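Local coordinates for putative cytochrome P450 120 (Synechocystis sp., PDB 2VE3), which binds heme and retinoic acid and, as a member of the cytochrome P450 family, probably acts as a heme-dependent monooxygenase, at residues A[205-210]-A[247-252]; A[209-214]-A[223-228]; A[121-126]-A[156-161]. All blocks are in the same frame, centred on the assembly; numbering follows the deposited sequence.

Contact 1: residues A[205-210]-A[247-252]; sequences AELEKI and QILLLL. With HEM (protoporphyrin IX containing Fe), chain C.
L207 reaches from one helix of the cytochrome P450 fold onto another, where it meets I248, L249 and L252. Its segment lies on helix 192-215, the G helix of the family, and its partners lie on helix 241-272, the family's long central helix that passes beside the heme. The axes of the two short segments cross at 108° and approach to 11.1 Å at their nearest, a gap that side chains must fill, and leucine and isoleucine do so with branched ends free of polar atoms.

The fork of L207 is spread over its three partners. The side chain sets out toward helix 241-272, and with CG beside the backbone N and chi2 extended, its CD1 and CD2 reach different partners. L207 CD1 lies 4.1 Å from L249 CB, and these two side chains cross nearly at right angles; the other branch, L207 CD2, meets L252 CD1 more loosely at 4.4 Å. I248 runs antiparallel alongside L207, so that I248 CD1 rests 3.9 Å from L207 CB and 4.0 Å from L207 CD1. Its chi1 of 30° is well away from a staggered position, which suggests some torsional strain in this placement. L249 meets L207 with its CB alone, and its chi1 of -176° turns the branched end away to F174 and Y177 of helix 170-181.

Away from the apolar contact, E208 forms a salt bridge with K245, a second tie between the same two helices. The opposite flank of helix 241-272 faces the cofactor. L250, which also touches the retinoic acid, sets its CD2 methyl 3.6 Å from the heme methyl CMD, while the carbonyl L251 O comes within 3.0 Å of the vinyl carbon CBC of the heme.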
loop_
_atom_site.group_PDB
_atom_site.type_symbol
_atom_site.label_atom_id
_atom_site.label_comp_id
_atom_site.label_asym_id
_atom_site.label_seq_id
_atom_site.Cartn_x
_atom_site.Cartn_y
_atom_site.Cartn_z
ATOM N N ALA A 205 0.730 17.379 -16.102
ATOM C CA ALA A 205 0.270 18.114 -17.277
ATOM C C ALA A 205 -0.989 17.484 -17.858
ATOM O O ALA A 205 -1.888 18.193 -18.285
ATOM C CB ALA A 205 1.382 18.211 -18.329
ATOM N N GLU A 206 -1.054 16.154 -17.850
ATOM C CA GLU A 206 -2.249 15.408 -18.261
ATOM C C GLU A 206 -3.408 15.532 -17.290
ATOM O O GLU A 206 -4.553 15.684 -17.708
ATOM C CB GLU A 206 -1.929 13.919 -18.448
ATOM C CG GLU A 206 -1.123 13.634 -19.683
ATOM C CD GLU A 206 -1.804 14.169 -20.930
ATOM O OE1 GLU A 206 -2.845 13.589 -21.322
ATOM O OE2 GLU A 206 -1.302 15.175 -21.497
ATOM N N LEU A 207 -3.112 15.417 -15.997
ATOM C CA LEU A 207 -4.152 15.481 -14.975
ATOM C C LEU A 207 -4.767 16.886 -14.943
ATOM O O LEU A 207 -5.967 17.019 -14.719
ATOM C CB LEU A 207 -3.631 15.065 -13.588
ATOM C CG LEU A 207 -2.774 13.810 -13.358
ATOM C CD1 LEU A 207 -2.471 13.666 -11.871
ATOM C CD2 LEU A 207 -3.371 12.510 -13.924
ATOM N N GLU A 208 -3.941 17.912 -15.172
ATOM C CA GLU A 208 -4.427 19.280 -15.369
ATOM C C GLU A 208 -5.450 19.331 -16.506
ATOM O O GLU A 208 -6.517 19.913 -16.340
ATOM C CB GLU A 208 -3.277 20.269 -15.608
ATOM C CG GLU A 208 -3.741 21.709 -15.931
ATOM C CD GLU A 208 -2.709 22.794 -15.623
ATOM O OE1 GLU A 208 -1.778 22.558 -14.808
ATOM O OE2 GLU A 208 -2.847 23.913 -16.179
ATOM N N LYS A 209 -5.129 18.694 -17.638
ATOM C CA LYS A 209 -6.051 18.602 -18.781
ATOM C C LYS A 209 -7.335 17.877 -18.391
ATOM O O LYS A 209 -8.431 18.365 -18.670
ATOM C CB LYS A 209 -5.399 17.897 -19.975
ATOM C CG LYS A 209 -4.361 18.729 -20.732
ATOM C CD LYS A 209 -4.989 19.481 -21.900
ATOM C CE LYS A 209 -3.999 20.454 -22.552
ATOM N NZ LYS A 209 -4.678 21.569 -23.300
ATOM N N ILE A 210 -7.185 16.717 -17.749
ATOM C CA ILE A 210 -8.315 15.911 -17.292
ATOM C C ILE A 210 -9.216 16.705 -16.348
ATOM O O ILE A 210 -10.439 16.608 -16.446
ATOM C CB ILE A 210 -7.850 14.606 -16.600
ATOM C CG1 ILE A 210 -7.290 13.614 -17.621
ATOM C CG2 ILE A 210 -8.992 13.947 -15.842
ATOM C CD1 ILE A 210 -6.391 12.580 -17.016
ATOM N N GLN A 247 -3.179 15.562 -5.154
ATOM C CA GLN A 247 -4.093 14.660 -4.443
ATOM C C GLN A 247 -4.550 13.455 -5.287
ATOM O O GLN A 247 -4.590 12.340 -4.773
ATOM C CB GLN A 247 -5.292 15.418 -3.828
ATOM C CG GLN A 247 -4.939 16.484 -2.748
ATOM C CD GLN A 247 -4.373 15.916 -1.438
ATOM O OE1 GLN A 247 -4.008 14.735 -1.343
ATOM N NE2 GLN A 247 -4.303 16.759 -0.422
ATOM N N ILE A 248 -4.894 13.664 -6.566
ATOM C CA ILE A 248 -5.256 12.529 -7.421
ATOM C C ILE A 248 -4.056 11.690 -7.773
ATOM O O ILE A 248 -4.173 10.489 -7.876
ATOM C CB ILE A 248 -6.007 12.876 -8.754
ATOM C CG1 ILE A 248 -5.599 14.249 -9.290
ATOM C CG2 ILE A 248 -7.507 12.690 -8.568
ATOM C CD1 ILE A 248 -6.216 14.618 -10.664
ATOM N N LEU A 249 -2.905 12.321 -7.979
ATOM C CA LEU A 249 -1.699 11.552 -8.265
ATOM C C LEU A 249 -1.427 10.557 -7.120
ATOM O O LEU A 249 -1.021 9.430 -7.378
ATOM C CB LEU A 249 -0.498 12.474 -8.487
ATOM C CG LEU A 249 0.863 11.906 -8.892
ATOM C CD1 LEU A 249 0.819 11.303 -10.284
ATOM C CD2 LEU A 249 1.933 13.012 -8.833
ATOM N N LEU A 250 -1.660 10.982 -5.873
ATOM C CA LEU A 250 -1.425 10.143 -4.690
ATOM C C LEU A 250 -2.406 8.993 -4.626
ATOM O O LEU A 250 -1.998 7.838 -4.476
ATOM C CB LEU A 250 -1.455 10.976 -3.398
ATOM C CG LEU A 250 -1.390 10.255 -2.037
ATOM C CD1 LEU A 250 -0.108 9.450 -1.852
ATOM C CD2 LEU A 250 -1.567 11.246 -0.885
ATOM N N LEU A 251 -3.692 9.302 -4.774
ATOM C CA LEU A 251 -4.756 8.294 -4.782
ATOM C C LEU A 251 -4.561 7.262 -5.885
ATOM O O LEU A 251 -4.776 6.074 -5.657
ATOM C CB LEU A 251 -6.128 8.944 -4.967
ATOM C CG LEU A 251 -6.735 9.780 -3.844
ATOM C CD1 LEU A 251 -8.128 10.256 -4.284
ATOM C CD2 LEU A 251 -6.817 8.978 -2.580
ATOM N N LEU A 252 -4.181 7.718 -7.081
ATOM C CA LEU A 252 -3.856 6.794 -8.175
ATOM C C LEU A 252 -2.599 5.963 -7.900
ATOM O O LEU A 252 -2.555 4.804 -8.255
ATOM C CB LEU A 252 -3.676 7.544 -9.506
ATOM C CG LEU A 252 -4.856 8.282 -10.123
ATOM C CD1 LEU A 252 -4.315 9.289 -11.125
ATOM C CD2 LEU A 252 -5.845 7.297 -10.781
HETATM C CHA HEM C . -1.540 5.653 4.406
HETATM C CHB HEM C . -0.935 0.872 3.766
HETATM C CHC HEM C . -4.064 0.954 0.042
HETATM C CHD HEM C . -4.249 5.767 0.303
HETATM C C1A HEM C . -1.099 4.349 4.592
HETATM C C2A HEM C . -0.190 3.860 5.612
HETATM C C3A HEM C . -0.044 2.532 5.435
HETATM C C4A HEM C . -0.831 2.150 4.288
HETATM C CMA HEM C . 0.819 1.556 6.256
HETATM C CAA HEM C . 0.438 4.721 6.734
HETATM C CBA HEM C . 1.811 5.271 6.361
HETATM C CGA HEM C . 2.228 6.226 7.460
HETATM O O1A HEM C . 2.397 5.746 8.620
HETATM O O2A HEM C . 2.392 7.450 7.180
HETATM C C1B HEM C . -1.760 0.471 2.733
HETATM C C2B HEM C . -2.008 -0.898 2.302
HETATM C C3B HEM C . -2.882 -0.874 1.275
HETATM C C4B HEM C . -3.202 0.508 1.026
HETATM C CMB HEM C . -1.365 -2.142 2.954
HETATM C CAB HEM C . -3.463 -2.057 0.435
HETATM C CBB HEM C . -3.752 -3.262 0.953
HETATM C C1C HEM C . -4.439 2.255 -0.199
HETATM C C2C HEM C . -5.415 2.704 -1.171
HETATM C C3C HEM C . -5.474 4.041 -1.104
HETATM C C4C HEM C . -4.512 4.472 -0.089
HETATM C CMC HEM C . -6.261 1.773 -2.083
HETATM C CAC HEM C . -6.402 4.987 -1.919
HETATM C CBC HEM C . -6.232 5.256 -3.218
HETATM C C1D HEM C . -3.473 6.182 1.366
HETATM C C2D HEM C . -3.147 7.558 1.636
HETATM C C3D HEM C . -2.295 7.534 2.910
HETATM C C4D HEM C . -2.217 6.139 3.299
HETATM C CMD HEM C . -3.567 8.793 0.798
HETATM C CAD HEM C . -1.665 8.733 3.655
HETATM C CBD HEM C . -2.480 8.986 4.922
HETATM C CGD HEM C . -1.932 10.172 5.679
HETATM O O1D HEM C . -2.648 10.648 6.595
HETATM O O2D HEM C . -0.798 10.657 5.387
HETATM N NA HEM C . -1.465 3.282 3.808
HETATM N NB HEM C . -2.493 1.306 1.918
HETATM N NC HEM C . -3.895 3.356 0.441
HETATM N ND HEM C . -2.925 5.375 2.367
HETATM FE FE HEM C . -2.942 3.267 2.284
#

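Contact 2: residues A[209-214]-A[223-228]; sequences KIIKAR and DALGIL
The guanidinium of R214 and the carboxylate of D223 lie almost in one plane, only 7° apart, and are joined by a two-pronged salt bridge. D223 OD2 sits at the guanidinium edge, 2.5 Å from R214 NH2; this is shorter than expected, so the exact length is doubtful, though the ion pair is clear. R214 NH1 donates across 2.9 Å to D223 OD1 on its syn side, tilted from both planes. G226 N grips D223 OD1 from the opposite face of the carboxylate, over 3.0 Å and 45° out of its plane. D223 is thus the N-cap of helix 224-230, and its chi1 of 61° tucks the carboxylate back over the first turn. G226 CA approaches R214 NH1 obliquely at 3.7 Å, and glycine suits position 226 because a side chain would crowd that nitrogen.

An alanine here in place of D223 has no carboxylate, so the R214 guanidinium would probably be left without its mate and freer to turn, and G226 N without its cap.

Beside the ion pair the contact is apolar. L225 gives one methyl to each of two neighbouring isoleucines, L225 CD1 lying 3.6 Å from I211 CG1 and L225 CD2 lying 3.9 Å from I210 CG2.

In the fold, this joins the last turns of helix 192-215 to the start of helix 224-230, the G and H helices; I211 and L225 both also pack on I248 of helix 241-272.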
loop_
_atom_site.group_PDB
_atom_site.type_symbol
_atom_site.label_atom_id
_atom_site.label_comp_id
_atom_site.label_asym_id
_atom_site.label_seq_id
_atom_site.Cartn_x
_atom_site.Cartn_y
_atom_site.Cartn_z
ATOM N N LYS A 209 -5.129 18.694 -17.638
ATOM C CA LYS A 209 -6.051 18.602 -18.781
ATOM C C LYS A 209 -7.335 17.877 -18.391
ATOM O O LYS A 209 -8.431 18.365 -18.670
ATOM C CB LYS A 209 -5.399 17.897 -19.975
ATOM C CG LYS A 209 -4.361 18.729 -20.732
ATOM C CD LYS A 209 -4.989 19.481 -21.900
ATOM C CE LYS A 209 -3.999 20.454 -22.552
ATOM N NZ LYS A 209 -4.678 21.569 -23.300
ATOM N N ILE A 210 -7.185 16.717 -17.749
ATOM C CA ILE A 210 -8.315 15.911 -17.292
ATOM C C ILE A 210 -9.216 16.705 -16.348
ATOM O O ILE A 210 -10.439 16.608 -16.446
ATOM C CB ILE A 210 -7.850 14.606 -16.600
ATOM C CG1 ILE A 210 -7.290 13.614 -17.621
ATOM C CG2 ILE A 210 -8.992 13.947 -15.842
ATOM C CD1 ILE A 210 -6.391 12.580 -17.016
ATOM N N ILE A 211 -8.615 17.480 -15.442
ATOM C CA ILE A 211 -9.372 18.312 -14.477
ATOM C C ILE A 211 -10.151 19.461 -15.152
ATOM O O ILE A 211 -11.322 19.683 -14.836
ATOM C CB ILE A 211 -8.458 18.847 -13.326
ATOM C CG1 ILE A 211 -8.099 17.718 -12.355
ATOM C CG2 ILE A 211 -9.121 19.986 -12.551
ATOM C CD1 ILE A 211 -6.879 18.006 -11.485
ATOM N N LYS A 212 -9.502 20.181 -16.069
ATOM C CA LYS A 212 -10.155 21.259 -16.839
ATOM C C LYS A 212 -11.327 20.773 -17.700
ATOM O O LYS A 212 -12.273 21.518 -17.959
ATOM C CB LYS A 212 -9.135 21.995 -17.714
ATOM C CG LYS A 212 -8.018 22.704 -16.937
ATOM C CD LYS A 212 -8.478 24.039 -16.350
ATOM C CE LYS A 212 -7.312 24.856 -15.824
ATOM N NZ LYS A 212 -6.219 24.946 -16.838
ATOM N N ALA A 213 -11.259 19.526 -18.146
ATOM C CA ALA A 213 -12.363 18.908 -18.859
ATOM C C ALA A 213 -13.564 18.687 -17.933
ATOM O O ALA A 213 -14.698 19.032 -18.285
ATOM C CB ALA A 213 -11.916 17.602 -19.492
ATOM N N ARG A 214 -13.303 18.135 -16.745
ATOM C CA ARG A 214 -14.350 17.792 -15.775
ATOM C C ARG A 214 -15.065 19.025 -15.201
ATOM O O ARG A 214 -16.238 18.944 -14.813
ATOM C CB ARG A 214 -13.768 16.909 -14.655
ATOM C CG ARG A 214 -14.675 16.679 -13.438
ATOM C CD ARG A 214 -15.796 15.696 -13.722
ATOM N NE ARG A 214 -15.263 14.348 -13.861
ATOM C CZ ARG A 214 -15.473 13.349 -13.006
ATOM N NH1 ARG A 214 -16.240 13.514 -11.935
ATOM N NH2 ARG A 214 -14.922 12.168 -13.245
ATOM N N ASP A 223 -17.110 9.759 -8.418
ATOM C CA ASP A 223 -15.721 9.330 -8.233
ATOM C C ASP A 223 -14.901 10.271 -7.334
ATOM O O ASP A 223 -15.410 11.288 -6.844
ATOM C CB ASP A 223 -15.037 9.180 -9.603
ATOM C CG ASP A 223 -14.992 10.484 -10.400
ATOM O OD1 ASP A 223 -15.502 11.524 -9.937
ATOM O OD2 ASP A 223 -14.425 10.464 -11.512
ATOM N N ALA A 224 -13.622 9.927 -7.151
ATOM C CA ALA A 224 -12.704 10.682 -6.300
ATOM C C ALA A 224 -12.417 12.095 -6.814
ATOM O O ALA A 224 -12.423 13.043 -6.029
ATOM C CB ALA A 224 -11.403 9.902 -6.091
ATOM N N LEU A 225 -12.175 12.233 -8.118
ATOM C CA LEU A 225 -11.889 13.541 -8.732
ATOM C C LEU A 225 -13.053 14.534 -8.580
ATOM O O LEU A 225 -12.845 15.702 -8.245
ATOM C CB LEU A 225 -11.502 13.374 -10.212
ATOM C CG LEU A 225 -11.112 14.638 -10.993
ATOM C CD1 LEU A 225 -9.931 15.386 -10.350
ATOM C CD2 LEU A 225 -10.823 14.335 -12.461
ATOM N N GLY A 226 -14.269 14.049 -8.825
ATOM C CA GLY A 226 -15.494 14.819 -8.588
ATOM C C GLY A 226 -15.650 15.248 -7.144
ATOM O O GLY A 226 -15.959 16.406 -6.872
ATOM N N ILE A 227 -15.402 14.322 -6.220
ATOM C CA ILE A 227 -15.361 14.641 -4.789
ATOM C C ILE A 227 -14.376 15.770 -4.440
ATOM O O ILE A 227 -14.730 16.689 -3.699
ATOM C CB ILE A 227 -15.175 13.367 -3.896
ATOM C CG1 ILE A 227 -16.454 12.527 -3.930
ATOM C CG2 ILE A 227 -14.899 13.743 -2.439
ATOM C CD1 ILE A 227 -16.395 11.224 -3.175
ATOM N N LEU A 228 -13.166 15.725 -4.992
ATOM C CA LEU A 228 -12.163 16.761 -4.723
ATOM C C LEU A 228 -12.524 18.110 -5.334
ATOM O O LEU A 228 -12.247 19.160 -4.758
ATOM C CB LEU A 228 -10.776 16.328 -5.211
ATOM C CG LEU A 228 -10.138 15.093 -4.563
ATOM C CD1 LEU A 228 -8.772 14.774 -5.212
ATOM C CD2 LEU A 228 -10.022 15.308 -3.061
#

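Contact 3: residues A[121-126]-A[156-161]; sequences LPKMDG and ATLFMG
K123 and L158 mark where the two backbones come nearest, their CA atoms 7.4 Å apart. Segment 121-126 is the opening of helix 121-137, and segment 156-161 holds the C-terminal part of helix 143-159, which runs out toward G161. There the backbone leaves helical geometry with a positive phi of 140°; a CB here would collide with M160 O, which suits glycine to the place.

L158 carries the contact by splitting its fork between two neighbours. Its CD1 methyl meets the end of M124, with L158 CD1 and M124 CE 3.7 Å apart, the two side chains crossing nearly square. M124 CG is anti to the backbone N (chi1 -174°), and a bend at chi3 swings the flexible thioether's methyl onto the leucine. The other branch packs against the methylene chain of K123: L158 CD2 is 3.8 Å from K123 CE. K123 is bent along its length, which lets its carbons cover the leucine while NZ turns back to S119 O. Nearer the surface, T157 CG2 approaches K123 CB at 4.3 Å, the threonine hydroxyl being hydrogen-bonded to D153 O.

M124 also packs on L399 of helix 394-411. This is packing between neighbouring helices of the P450 fold, partly open on the K123 side; the D and E helices, here 121-137 and 143-159, belong with helices 241-272 and 394-411 to the family's four-helix bundle.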
loop_
_atom_site.group_PDB
_atom_site.type_symbol
_atom_site.label_atom_id
_atom_site.label_comp_id
_atom_site.label_asym_id
_atom_site.label_seq_id
_atom_site.Cartn_x
_atom_site.Cartn_y
_atom_site.Cartn_z
ATOM N N LEU A 121 -18.516 -0.887 -7.331
ATOM C CA LEU A 121 -18.508 -2.313 -7.701
ATOM C C LEU A 121 -18.703 -2.703 -9.175
ATOM O O LEU A 121 -17.864 -3.438 -9.713
ATOM C CB LEU A 121 -19.480 -3.108 -6.832
ATOM C CG LEU A 121 -18.933 -3.518 -5.478
ATOM C CD1 LEU A 121 -19.763 -4.664 -4.967
ATOM C CD2 LEU A 121 -17.484 -3.942 -5.644
ATOM N N PRO A 122 -19.808 -2.242 -9.817
ATOM C CA PRO A 122 -20.093 -2.628 -11.206
ATOM C C PRO A 122 -18.913 -2.410 -12.174
ATOM O O PRO A 122 -18.575 -3.324 -12.929
ATOM C CB PRO A 122 -21.277 -1.727 -11.582
ATOM C CG PRO A 122 -21.953 -1.449 -10.291
ATOM C CD PRO A 122 -20.858 -1.348 -9.281
ATOM N N LYS A 123 -18.297 -1.226 -12.142
ATOM C CA LYS A 123 -17.152 -0.933 -13.013
ATOM C C LYS A 123 -15.942 -1.747 -12.606
ATOM O O LYS A 123 -15.176 -2.190 -13.466
ATOM C CB LYS A 123 -16.766 0.557 -13.006
ATOM C CG LYS A 123 -17.683 1.513 -13.780
ATOM C CD LYS A 123 -18.905 1.852 -12.945
ATOM C CE LYS A 123 -18.507 2.164 -11.503
ATOM N NZ LYS A 123 -19.443 1.557 -10.535
ATOM N N MET A 124 -15.766 -1.921 -11.295
ATOM C CA MET A 124 -14.640 -2.696 -10.772
ATOM C C MET A 124 -14.733 -4.155 -11.185
ATOM O O MET A 124 -13.758 -4.723 -11.635
ATOM C CB MET A 124 -14.525 -2.601 -9.248
ATOM C CG MET A 124 -13.265 -3.301 -8.722
ATOM S SD MET A 124 -13.171 -3.450 -6.935
ATOM C CE MET A 124 -13.012 -1.734 -6.445
ATOM N N ASP A 125 -15.913 -4.741 -11.027
ATOM C CA ASP A 125 -16.159 -6.129 -11.403
ATOM C C ASP A 125 -16.062 -6.338 -12.918
ATOM O O ASP A 125 -15.617 -7.388 -13.376
ATOM C CB ASP A 125 -17.523 -6.581 -10.873
ATOM C CG ASP A 125 -17.768 -8.074 -11.065
ATOM O OD1 ASP A 125 -16.817 -8.874 -10.913
ATOM O OD2 ASP A 125 -18.922 -8.448 -11.355
ATOM N N GLY A 126 -16.486 -5.330 -13.681
ATOM C CA GLY A 126 -16.383 -5.351 -15.136
ATOM C C GLY A 126 -14.937 -5.324 -15.610
ATOM O O GLY A 126 -14.580 -6.028 -16.556
ATOM N N ALA A 156 -7.503 4.162 -12.211
ATOM C CA ALA A 156 -7.737 5.261 -13.164
ATOM C C ALA A 156 -9.229 5.400 -13.436
ATOM O O ALA A 156 -9.776 6.501 -13.398
ATOM C CB ALA A 156 -6.959 5.044 -14.451
ATOM N N THR A 157 -9.886 4.264 -13.657
ATOM C CA THR A 157 -11.324 4.220 -13.932
ATOM C C THR A 157 -12.192 4.775 -12.807
ATOM O O THR A 157 -13.008 5.665 -13.045
ATOM C CB THR A 157 -11.784 2.787 -14.298
ATOM O OG1 THR A 157 -11.118 2.388 -15.497
ATOM C CG2 THR A 157 -13.307 2.701 -14.512
ATOM N N LEU A 158 -12.016 4.256 -11.596
ATOM C CA LEU A 158 -12.899 4.608 -10.482
ATOM C C LEU A 158 -12.620 5.979 -9.860
ATOM O O LEU A 158 -13.526 6.588 -9.279
ATOM C CB LEU A 158 -12.879 3.520 -9.400
ATOM C CG LEU A 158 -13.515 2.169 -9.749
ATOM C CD1 LEU A 158 -13.201 1.190 -8.650
ATOM C CD2 LEU A 158 -15.037 2.274 -9.944
ATOM N N PHE A 159 -11.382 6.463 -9.982
ATOM C CA PHE A 159 -11.005 7.753 -9.394
ATOM C C PHE A 159 -11.131 8.929 -10.366
ATOM O O PHE A 159 -11.319 10.066 -9.943
ATOM C CB PHE A 159 -9.590 7.720 -8.790
ATOM C CG PHE A 159 -9.403 6.688 -7.704
ATOM C CD1 PHE A 159 -10.478 6.234 -6.943
ATOM C CD2 PHE A 159 -8.135 6.180 -7.431
ATOM C CE1 PHE A 159 -10.295 5.292 -5.944
ATOM C CE2 PHE A 159 -7.946 5.234 -6.431
ATOM C CZ PHE A 159 -9.027 4.787 -5.686
ATOM N N MET A 160 -11.020 8.649 -11.660
ATOM C CA MET A 160 -11.068 9.692 -12.673
ATOM C C MET A 160 -12.232 9.563 -13.664
ATOM O O MET A 160 -12.929 10.545 -13.920
ATOM C CB MET A 160 -9.727 9.770 -13.412
ATOM C CG MET A 160 -8.594 10.356 -12.559
ATOM S SD MET A 160 -7.137 10.712 -13.538
ATOM C CE MET A 160 -6.671 9.051 -14.044
ATOM N N GLY A 161 -12.446 8.365 -14.206
ATOM C CA GLY A 161 -13.474 8.133 -15.238
ATOM C C GLY A 161 -13.013 7.180 -16.334
ATOM O O GLY A 161 -11.805 6.985 -16.532
#

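How the contacts relate
Contacts 1 and 2 share helix 192-215, and their centres lie about 8 Å apart; I248 CD1 of contact 1 touches I211 CD1 of contact 2 at 3.5 Å, so the apolar side chains of the two contacts meet. Contact 3 stands farther off, its centre about 16 Å from that of contact 1 and about 14 Å from that of contact 2. It is linked to contact 2 by a probable hydrogen bond, L225 N to F159 O at 3.0 Å, and to contact 1 by L252 and M160. The heme is touched by L250 and L251 of contact 1 and by F159 of contact 3, whereas the D223 side chain of contact 2 remains about 12 Å from it.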